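CcbJ (Streptomyces caelestis, PDB 4HGZ) probably transfers a methyl group from S-adenosyl-L-methionine to a nitrogen atom of its substrate. Local coordinates at residues 139-144 against 169-174; 204-209 against 233-238; 248-253 against 257-262. All blocks are in the same frame, centred on the assembly; numbering follows the deposited sequence.

Contact 1: residues 139-144 against 169-174; sequences TLFCLL and QCLNPA
Cys170 lays its sulfur over one face of the Phe141 ring, a sulfur-aromatic contact at the heart of a buried interface between the loop after strand 130-135 and the end of strand 164-171. SG stands 3.9 Å from the centroid of the Phe141 ring, 23° off the ring normal and displaced toward the rim. The far end of the ring is the part beneath it, with Phe141 CZ 3.6 Å from Cys170 SG. Close to the ring plane lies a backbone oxygen, Leu171 O, 3.7 Å from Phe141 CE2, a position that suits the weakly positive ring hydrogens. Leu171 also brings its branch point to this rim: its CG lies 4.2 Å from Phe141 CD2. Leu140 adds a looser apolar touch through CD2, 4.5 Å from Cys170 SG.

Behind this first shell, the chi1 torsion of Phe141 places the ring. Phe141 CG is opposite its own carbonyl carbon (chi1 -69°), which sends the ring from a short 3-10 turn toward the strand. That turn carries a bond from Cys142 N to Thr139 O of 2.9 Å. A water ties the two backbones together, accepting from Leu140 N and donating to Gln169 O at 2.9 Å. Just upstream of the turn, Asn138 OD1 accepts from Leu171 N.

Several elements of the fold surround the pair. Phe141 packs on Gln149 of helix 146-159, while Cys170 and Leu171 rest on His266 and Tyr265 of strand 265-272, the antiparallel neighbour of strand 164-171 in the central sheet.

Contact 2: residues 204-209 against 233-238; sequences LAQTLS and PAELDL
Gln206 and Glu235 meet through a single hydrogen bond, and that bond is the entire contact between their two segments. Even the closest pair of CA atoms, those of Gln206 and Glu235, are 11.5 Å apart, so two long side chains span the distance. Both run extended beyond CG. Glu235 CG lies trans to its own nitrogen (chi1 176°), which carries the carboxylate outward from helix 233-242 to the amide.

The bond is nearly straight: Gln206 NE2 donates to Glu235 OE1 at 3.0 Å, with an angle of 174° at the hydrogen. Glu235 OE1 lies in the plane of the amide, while the carboxylate is turned 79° from that plane and accepts through the syn lone pair of OE1. The two side chains run in opposite directions as they meet.

Each polar end has further partners, which hold these buried groups in orientation. Gln206 NE2 also donates to Tyr230 O, and Glu235 OE1 also accepts from Tyr232 N, so both anchor the connection between strand 221-229 and the helix. Glu235 OE2 accepts a hydrogen bond from Gln146 NE2 and forms a salt bridge with Arg229 NH2, whose positive charge would be expected to favour an ionised carboxylate. The second subunit lies close by, its Tyr232 packing on Gln206.

Gln206 itself adopts a left-handed backbone conformation, and together with Thr207 it faces Asp202 on the preceding strand. This is a G1 beta bulge, here at the turn of the hairpin joining strands 193-202 and 207-216 in the four-stranded antiparallel sheet.

Contact 3: residues 248-253 against 257-262; sequences VERHAD and RRFDAS. With SO4 (sulfate ion), chain T; SO4 (sulfate ion), chain S.
This surface contact is a chain reversal, in which strand 245-251 runs out at the edge of the main sheet and the following loop folds back on it. Ala252 and Phe259 come within 4.3 Å of each other at their CA atoms, and Ala252 N donates to Arg257 O at 3.0 Å. A water extends the backbone link, donating to Arg250 O and accepting from Phe259 N.

Asp253 grips Arg257 twice. Its OD1 accepts from Arg257 N at 3.3 Å, and its OD2 forms a salt bridge with Arg257 NH1 at 2.9 Å. OD2 lies in the guanidinium plane, although the carboxylate is turned 76° from it. Glu255 is a second carboxylate partner of NH1.

Two local motifs flank the contact. Val248 and Glu249 form a classic beta bulge opposite Val269, and Asp260 OD1 accepts from Ser262 N in an Asx turn.

Arg250 lays its CD over one face of the Phe259 ring, 3.8 Å from the centroid, in a CH-pi contact, and its guanidinium goes on to a salt bridge with Asp237. Phe259 CG is trans to the backbone N (chi1 171°), which puts the ring alongside the arginine. On the exposed side, Arg257 NH2 donates to O3 of a sulfate, probably from the crystallisation liquor, at 2.6 Å, with NE reaching O4 of the same ion. Arg257 of the fourth subunit likewise donates to sulfate through NE.

In the fold
Asn172 of contact 1 touches both other contacts: its OD1 lies 3.5 Å from both Pro233 CG of contact 2 and Phe259 CZ of contact 3. Leu140 of contact 1 also packs on Leu236 of contact 2 (CD2 to CD1, 4.0 Å). Contacts 2 and 3, with centres about 17 Å apart, are further joined through the Asp237 partner of Arg250, and all three border the second subunit. The cofactor site, which holds no ligand in this chain, lies closest to contact 1: the side chain of Leu140 is about 8 Å from that of Phe120, an S-adenosyl-L-homocysteine-binding residue. Asp253 of contact 3 is about 11 Å from Arg75, another residue of that site, between side chains.

Contact 1: residues 139-144 against 169-174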
loop_
_atom_site.group_PDB
_atom_site.type_symbol
_atom_site.label_atom_id
_atom_site.label_comp_id
_atom_site.label_asym_id
_atom_site.label_seq_id
_atom_site.Cartn_x
_atom_site.Cartn_y
_atom_site.Cartn_z
ATOM N N THR C 139 -23.170 18.414 3.144
ATOM C CA THR C 139 -23.521 19.694 3.740
ATOM C C THR C 139 -23.468 19.612 5.269
ATOM O O THR C 139 -22.899 20.476 5.936
ATOM C CB THR C 139 -24.880 20.202 3.263
ATOM O OG1 THR C 139 -24.738 20.715 1.938
ATOM C CG2 THR C 139 -25.371 21.340 4.156
ATOM N N LEU C 140 -24.043 18.557 5.826
ATOM C CA LEU C 140 -24.027 18.407 7.268
ATOM C C LEU C 140 -22.609 18.442 7.791
ATOM O O LEU C 140 -22.369 18.950 8.881
ATOM C CB LEU C 140 -24.683 17.090 7.676
ATOM C CG LEU C 140 -24.637 16.791 9.171
ATOM C CD1 LEU C 140 -25.472 17.794 9.918
ATOM C CD2 LEU C 140 -25.129 15.364 9.424
ATOM N N PHE C 141 -21.667 17.882 7.031
ATOM C CA PHE C 141 -20.283 17.769 7.518
ATOM C C PHE C 141 -19.504 19.063 7.334
ATOM O O PHE C 141 -18.295 19.103 7.554
ATOM C CB PHE C 141 -19.543 16.608 6.849
ATOM C CG PHE C 141 -20.043 15.242 7.258
ATOM C CD1 PHE C 141 -20.874 15.082 8.357
ATOM C CD2 PHE C 141 -19.656 14.108 6.557
ATOM C CE1 PHE C 141 -21.326 13.811 8.737
ATOM C CE2 PHE C 141 -20.103 12.832 6.933
ATOM C CZ PHE C 141 -20.934 12.683 8.023
ATOM N N CYS C 142 -20.194 20.115 6.910
ATOM C CA CYS C 142 -19.589 21.446 6.779
ATOM C C CYS C 142 -19.531 22.131 8.134
ATOM O O CYS C 142 -18.746 23.047 8.340
ATOM C CB CYS C 142 -20.391 22.312 5.800
ATOM S SG CYS C 142 -20.123 21.836 4.064
ATOM N N LEU C 143 -20.380 21.681 9.051
ATOM C CA LEU C 143 -20.345 22.143 10.423
ATOM C C LEU C 143 -19.165 21.467 11.117
ATOM O O LEU C 143 -19.088 20.241 11.186
ATOM C CB LEU C 143 -21.663 21.796 11.098
ATOM C CG LEU C 143 -22.842 22.473 10.389
ATOM C CD1 LEU C 143 -24.182 21.951 10.863
ATOM C CD2 LEU C 143 -22.747 23.969 10.590
ATOM N N LEU C 144 -18.233 22.264 11.623
ATOM C CA LEU C 144 -16.940 21.720 12.022
ATOM C C LEU C 144 -16.871 21.136 13.433
ATOM O O LEU C 144 -15.872 21.271 14.113
ATOM C CB LEU C 144 -15.829 22.742 11.790
ATOM C CG LEU C 144 -15.743 23.183 10.327
ATOM C CD1 LEU C 144 -14.541 24.095 10.074
ATOM C CD2 LEU C 144 -15.680 21.950 9.439
ATOM N N GLN C 169 -26.865 13.106 2.989
ATOM C CA GLN C 169 -25.985 12.323 2.180
ATOM C C GLN C 169 -24.584 12.716 2.564
ATOM O O GLN C 169 -24.195 13.872 2.400
ATOM C CB GLN C 169 -26.221 12.645 0.713
ATOM C CG GLN C 169 -25.151 12.106 -0.227
ATOM C CD GLN C 169 -25.377 12.567 -1.638
ATOM O OE1 GLN C 169 -25.453 13.773 -1.915
ATOM N NE2 GLN C 169 -25.514 11.608 -2.547
ATOM N N CYS C 170 -23.820 11.753 3.065
ATOM C CA CYS C 170 -22.499 12.023 3.624
ATOM C C CYS C 170 -21.470 11.007 3.167
ATOM O O CYS C 170 -21.796 9.851 2.941
ATOM C CB CYS C 170 -22.556 11.949 5.149
ATOM S SG CYS C 170 -23.824 12.909 5.908
ATOM N N LEU C 171 -20.217 11.434 3.072
ATOM C CA LEU C 171 -19.131 10.507 2.796
ATOM C C LEU C 171 -19.091 9.428 3.869
ATOM O O LEU C 171 -19.363 9.686 5.039
ATOM C CB LEU C 171 -17.796 11.248 2.724
ATOM C CG LEU C 171 -17.251 11.836 4.021
ATOM C CD1 LEU C 171 -16.360 10.818 4.703
ATOM C CD2 LEU C 171 -16.469 13.105 3.726
ATOM N N ASN C 172 -18.774 8.211 3.451
ATOM C CA ASN C 172 -18.737 7.053 4.335
ATOM C C ASN C 172 -17.275 6.665 4.525
ATOM O O ASN C 172 -16.652 6.104 3.628
ATOM C CB ASN C 172 -19.523 5.920 3.674
ATOM C CG ASN C 172 -19.409 4.595 4.417
ATOM O OD1 ASN C 172 -19.665 4.512 5.620
ATOM N ND2 ASN C 172 -19.059 3.534 3.680
ATOM N N PRO C 173 -16.711 7.005 5.688
ATOM C CA PRO C 173 -15.269 6.902 5.927
ATOM C C PRO C 173 -14.676 5.523 5.590
ATOM O O PRO C 173 -13.648 5.452 4.909
ATOM C CB PRO C 173 -15.135 7.214 7.416
ATOM C CG PRO C 173 -16.341 8.012 7.749
ATOM C CD PRO C 173 -17.435 7.527 6.858
ATOM N N ALA C 174 -15.315 4.444 6.044
ATOM C CA ALA C 174 -14.838 3.097 5.701
ATOM C C ALA C 174 -14.595 2.948 4.207
ATOM O O ALA C 174 -13.488 2.619 3.778
ATOM C CB ALA C 174 -15.810 2.038 6.172
HETATM O O HOH W 1 -24.721 15.978 4.327
#

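Contact 2: residues 204-209 against 233-238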
loop_
_atom_site.group_PDB
_atom_site.type_symbol
_atom_site.label_atom_id
_atom_site.label_comp_id
_atom_site.label_asym_id
_atom_site.label_seq_id
_atom_site.Cartn_x
_atom_site.Cartn_y
_atom_site.Cartn_z
ATOM N N LEU C 204 -8.179 11.430 13.939
ATOM C CA LEU C 204 -8.585 11.558 15.344
ATOM C C LEU C 204 -9.694 12.603 15.502
ATOM O O LEU C 204 -10.753 12.304 16.033
ATOM C CB LEU C 204 -7.386 11.893 16.232
ATOM C CG LEU C 204 -7.655 11.840 17.731
ATOM C CD1 LEU C 204 -8.548 10.663 18.060
ATOM C CD2 LEU C 204 -6.360 11.757 18.512
ATOM N N ALA C 205 -9.462 13.817 15.011
ATOM C CA ALA C 205 -10.503 14.849 15.024
ATOM C C ALA C 205 -11.575 14.584 13.974
ATOM O O ALA C 205 -12.619 15.222 13.986
ATOM C CB ALA C 205 -9.897 16.207 14.795
ATOM N N GLN C 206 -11.293 13.655 13.062
ATOM C CA GLN C 206 -12.180 13.343 11.948
ATOM C C GLN C 206 -12.451 14.548 11.053
ATOM O O GLN C 206 -13.581 14.804 10.640
ATOM C CB GLN C 206 -13.472 12.711 12.459
ATOM C CG GLN C 206 -13.189 11.454 13.268
ATOM C CD GLN C 206 -14.436 10.832 13.862
ATOM O OE1 GLN C 206 -14.346 9.992 14.753
ATOM N NE2 GLN C 206 -15.609 11.244 13.379
ATOM N N THR C 207 -11.394 15.276 10.735
ATOM C CA THR C 207 -11.523 16.420 9.855
ATOM C C THR C 207 -10.824 16.199 8.537
ATOM O O THR C 207 -9.851 15.443 8.450
ATOM C CB THR C 207 -10.899 17.676 10.478
ATOM O OG1 THR C 207 -9.547 17.390 10.869
ATOM C CG2 THR C 207 -11.688 18.107 11.688
ATOM N N LEU C 208 -11.325 16.886 7.516
ATOM C CA LEU C 208 -10.615 17.047 6.255
ATOM C C LEU C 208 -10.518 18.530 5.945
ATOM O O LEU C 208 -11.497 19.276 6.062
ATOM C CB LEU C 208 -11.356 16.360 5.119
ATOM C CG LEU C 208 -11.323 14.850 5.104
ATOM C CD1 LEU C 208 -12.493 14.367 4.272
ATOM C CD2 LEU C 208 -9.981 14.376 4.538
ATOM N N SER C 209 -9.329 18.952 5.554
ATOM C CA SER C 209 -9.107 20.305 5.108
ATOM C C SER C 209 -8.378 20.208 3.767
ATOM O O SER C 209 -7.300 19.622 3.669
ATOM C CB SER C 209 -8.278 21.063 6.136
ATOM O OG SER C 209 -7.903 22.334 5.639
ATOM N N PRO C 233 -21.027 6.248 10.459
ATOM C CA PRO C 233 -22.441 5.874 10.511
ATOM C C PRO C 233 -22.970 5.621 11.928
ATOM O O PRO C 233 -24.021 6.145 12.293
ATOM C CB PRO C 233 -22.472 4.587 9.688
ATOM C CG PRO C 233 -21.457 4.856 8.619
ATOM C CD PRO C 233 -20.335 5.613 9.318
ATOM N N ALA C 234 -22.263 4.832 12.728
ATOM C CA ALA C 234 -22.764 4.514 14.064
ATOM C C ALA C 234 -22.724 5.724 14.994
ATOM O O ALA C 234 -23.607 5.889 15.836
ATOM C CB ALA C 234 -22.016 3.325 14.674
ATOM N N GLU C 235 -21.696 6.555 14.846
ATOM C CA GLU C 235 -21.609 7.811 15.579
ATOM C C GLU C 235 -22.771 8.689 15.131
ATOM O O GLU C 235 -23.513 9.230 15.949
ATOM C CB GLU C 235 -20.280 8.513 15.285
ATOM C CG GLU C 235 -20.117 9.889 15.920
ATOM C CD GLU C 235 -19.003 10.727 15.283
ATOM O OE1 GLU C 235 -18.307 10.233 14.366
ATOM O OE2 GLU C 235 -18.825 11.895 15.705
ATOM N N LEU C 236 -22.934 8.806 13.816
ATOM C CA LEU C 236 -23.986 9.635 13.245
ATOM C C LEU C 236 -25.365 9.243 13.771
ATOM O O LEU C 236 -26.155 10.102 14.184
ATOM C CB LEU C 236 -23.959 9.541 11.728
ATOM C CG LEU C 236 -24.851 10.527 10.986
ATOM C CD1 LEU C 236 -24.461 11.960 11.340
ATOM C CD2 LEU C 236 -24.728 10.268 9.484
ATOM N N ASP C 237 -25.645 7.944 13.766
ATOM C CA ASP C 237 -26.925 7.434 14.255
ATOM C C ASP C 237 -27.151 7.777 15.730
ATOM O O ASP C 237 -28.286 8.006 16.164
ATOM C CB ASP C 237 -27.013 5.916 14.052
ATOM C CG ASP C 237 -27.110 5.522 12.581
ATOM O OD1 ASP C 237 -27.322 6.407 11.708
ATOM O OD2 ASP C 237 -26.974 4.313 12.298
ATOM N N LEU C 238 -26.072 7.810 16.505
ATOM C CA LEU C 238 -26.200 8.126 17.918
ATOM C C LEU C 238 -26.463 9.629 18.072
ATOM O O LEU C 238 -27.273 10.056 18.899
ATOM C CB LEU C 238 -24.951 7.687 18.686
ATOM C CG LEU C 238 -24.999 7.929 20.189
ATOM C CD1 LEU C 238 -26.268 7.314 20.752
ATOM C CD2 LEU C 238 -23.762 7.382 20.877
#

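Contact 3: residues 248-253 against 257-262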
loop_
_atom_site.group_PDB
_atom_site.type_symbol
_atom_site.label_atom_id
_atom_site.label_comp_id
_atom_site.label_asym_id
_atom_site.label_seq_id
_atom_site.Cartn_x
_atom_site.Cartn_y
_atom_site.Cartn_z
ATOM N N VAL C 248 -34.437 5.345 9.749
ATOM C CA VAL C 248 -35.425 4.464 9.131
ATOM C C VAL C 248 -34.880 3.736 7.909
ATOM O O VAL C 248 -35.362 2.660 7.574
ATOM C CB VAL C 248 -36.735 5.187 8.773
ATOM C CG1 VAL C 248 -37.471 5.561 10.035
ATOM C CG2 VAL C 248 -36.461 6.424 7.935
ATOM N N GLU C 249 -33.880 4.304 7.246
ATOM C CA GLU C 249 -33.255 3.590 6.139
ATOM C C GLU C 249 -31.932 4.201 5.712
ATOM O O GLU C 249 -31.709 5.403 5.866
ATOM C CB GLU C 249 -34.207 3.492 4.948
ATOM C CG GLU C 249 -34.719 4.823 4.438
ATOM C CD GLU C 249 -35.866 4.677 3.446
ATOM O OE1 GLU C 249 -35.706 5.084 2.275
ATOM O OE2 GLU C 249 -36.930 4.159 3.840
ATOM N N ARG C 250 -31.052 3.355 5.187
ATOM C CA ARG C 250 -29.770 3.805 4.682
ATOM C C ARG C 250 -29.461 3.137 3.355
ATOM O O ARG C 250 -29.567 1.919 3.228
ATOM C CB ARG C 250 -28.648 3.498 5.669
ATOM C CG ARG C 250 -27.580 4.562 5.641
ATOM C CD ARG C 250 -26.297 4.138 6.293
ATOM N NE ARG C 250 -26.466 3.818 7.701
ATOM C CZ ARG C 250 -26.605 4.720 8.661
ATOM N NH1 ARG C 250 -26.617 6.008 8.370
ATOM N NH2 ARG C 250 -26.748 4.326 9.916
ATOM N N HIS C 251 -29.073 3.939 2.370
ATOM C CA HIS C 251 -28.651 3.421 1.074
ATOM C C HIS C 251 -27.255 3.942 0.749
ATOM O O HIS C 251 -26.690 4.749 1.491
ATOM C CB HIS C 251 -29.620 3.866 -0.025
ATOM C CG HIS C 251 -31.056 3.804 0.374
ATOM N ND1 HIS C 251 -31.851 2.709 0.123
ATOM C CD2 HIS C 251 -31.847 4.709 0.997
ATOM C CE1 HIS C 251 -33.070 2.934 0.579
ATOM N NE2 HIS C 251 -33.094 4.143 1.114
ATOM N N ALA C 252 -26.710 3.488 -0.368
ATOM C CA ALA C 252 -25.401 3.928 -0.815
ATOM C C ALA C 252 -25.531 5.217 -1.596
ATOM O O ALA C 252 -24.557 5.931 -1.798
ATOM C CB ALA C 252 -24.763 2.857 -1.703
ATOM N N ASP C 253 -26.735 5.499 -2.063
ATOM C CA ASP C 253 -26.914 6.580 -3.013
ATOM C C ASP C 253 -28.402 6.819 -3.253
ATOM O O ASP C 253 -29.242 6.087 -2.731
ATOM C CB ASP C 253 -26.204 6.233 -4.311
ATOM C CG ASP C 253 -26.903 5.122 -5.073
ATOM O OD1 ASP C 253 -28.022 4.730 -4.664
ATOM O OD2 ASP C 253 -26.337 4.648 -6.082
ATOM N N ARG C 257 -29.416 1.874 -3.925
ATOM C CA ARG C 257 -28.535 0.722 -3.996
ATOM C C ARG C 257 -28.137 0.319 -2.597
ATOM O O ARG C 257 -28.075 1.161 -1.704
ATOM C CB ARG C 257 -27.292 1.038 -4.816
ATOM C CG ARG C 257 -27.599 1.348 -6.239
ATOM C CD ARG C 257 -26.352 1.475 -7.043
ATOM N NE ARG C 257 -26.680 1.373 -8.456
ATOM C CZ ARG C 257 -26.960 2.411 -9.227
ATOM N NH1 ARG C 257 -26.937 3.634 -8.724
ATOM N NH2 ARG C 257 -27.255 2.216 -10.500
ATOM N N ARG C 258 -27.860 -0.969 -2.416
ATOM C CA ARG C 258 -27.455 -1.501 -1.124
ATOM C C ARG C 258 -26.217 -0.779 -0.566
ATOM O O ARG C 258 -25.224 -0.595 -1.256
ATOM C CB ARG C 258 -27.187 -3.001 -1.242
ATOM C CG ARG C 258 -27.480 -3.798 0.022
ATOM C CD ARG C 258 -26.829 -5.176 -0.013
ATOM N NE ARG C 258 -25.440 -5.122 0.440
ATOM C CZ ARG C 258 -24.602 -6.154 0.419
ATOM N NH1 ARG C 258 -25.008 -7.331 -0.038
ATOM N NH2 ARG C 258 -23.355 -6.010 0.855
ATOM N N PHE C 259 -26.294 -0.366 0.690
ATOM C CA PHE C 259 -25.178 0.280 1.361
ATOM C C PHE C 259 -24.307 -0.774 2.006
ATOM O O PHE C 259 -24.802 -1.622 2.749
ATOM C CB PHE C 259 -25.711 1.209 2.446
ATOM C CG PHE C 259 -24.648 1.782 3.345
ATOM C CD1 PHE C 259 -23.766 2.753 2.877
ATOM C CD2 PHE C 259 -24.554 1.381 4.674
ATOM C CE1 PHE C 259 -22.797 3.311 3.712
ATOM C CE2 PHE C 259 -23.588 1.935 5.518
ATOM C CZ PHE C 259 -22.709 2.900 5.035
ATOM N N ASP C 260 -23.010 -0.728 1.728
ATOM C CA ASP C 260 -22.086 -1.650 2.379
ATOM C C ASP C 260 -20.728 -1.011 2.611
ATOM O O ASP C 260 -20.472 0.118 2.181
ATOM C CB ASP C 260 -21.921 -2.924 1.555
ATOM C CG ASP C 260 -21.241 -2.672 0.224
ATOM O OD1 ASP C 260 -20.388 -1.760 0.153
ATOM O OD2 ASP C 260 -21.553 -3.387 -0.752
ATOM N N ALA C 261 -19.851 -1.763 3.261
ATOM C CA ALA C 261 -18.564 -1.261 3.697
ATOM C C ALA C 261 -17.809 -0.514 2.605
ATOM O O ALA C 261 -17.043 0.405 2.902
ATOM C CB ALA C 261 -17.713 -2.401 4.254
ATOM N N SER C 262 -18.012 -0.901 1.349
ATOM C CA SER C 262 -17.258 -0.276 0.266
ATOM C C SER C 262 -17.949 0.943 -0.346
ATOM O O SER C 262 -17.426 1.558 -1.274
ATOM C CB SER C 262 -16.937 -1.291 -0.824
ATOM O OG SER C 262 -18.100 -1.595 -1.561
HETATM S S SO4 T . -27.245 -1.332 -10.941
HETATM O O1 SO4 T . -27.826 -2.446 -11.685
HETATM O O2 SO4 T . -25.831 -1.599 -10.697
HETATM O O3 SO4 T . -27.415 -0.097 -11.713
HETATM O O4 SO4 T . -27.912 -1.199 -9.650
HETATM S S SO4 S . -28.284 -3.598 -5.090
HETATM O O1 SO4 S . -28.585 -4.418 -6.261
HETATM O O2 SO4 S . -27.868 -4.467 -3.990
HETATM O O3 SO4 S . -27.199 -2.664 -5.410
HETATM O O4 SO4 S . -29.496 -2.883 -4.702
HETATM O O HOH W 2 -28.980 -0.473 2.036
#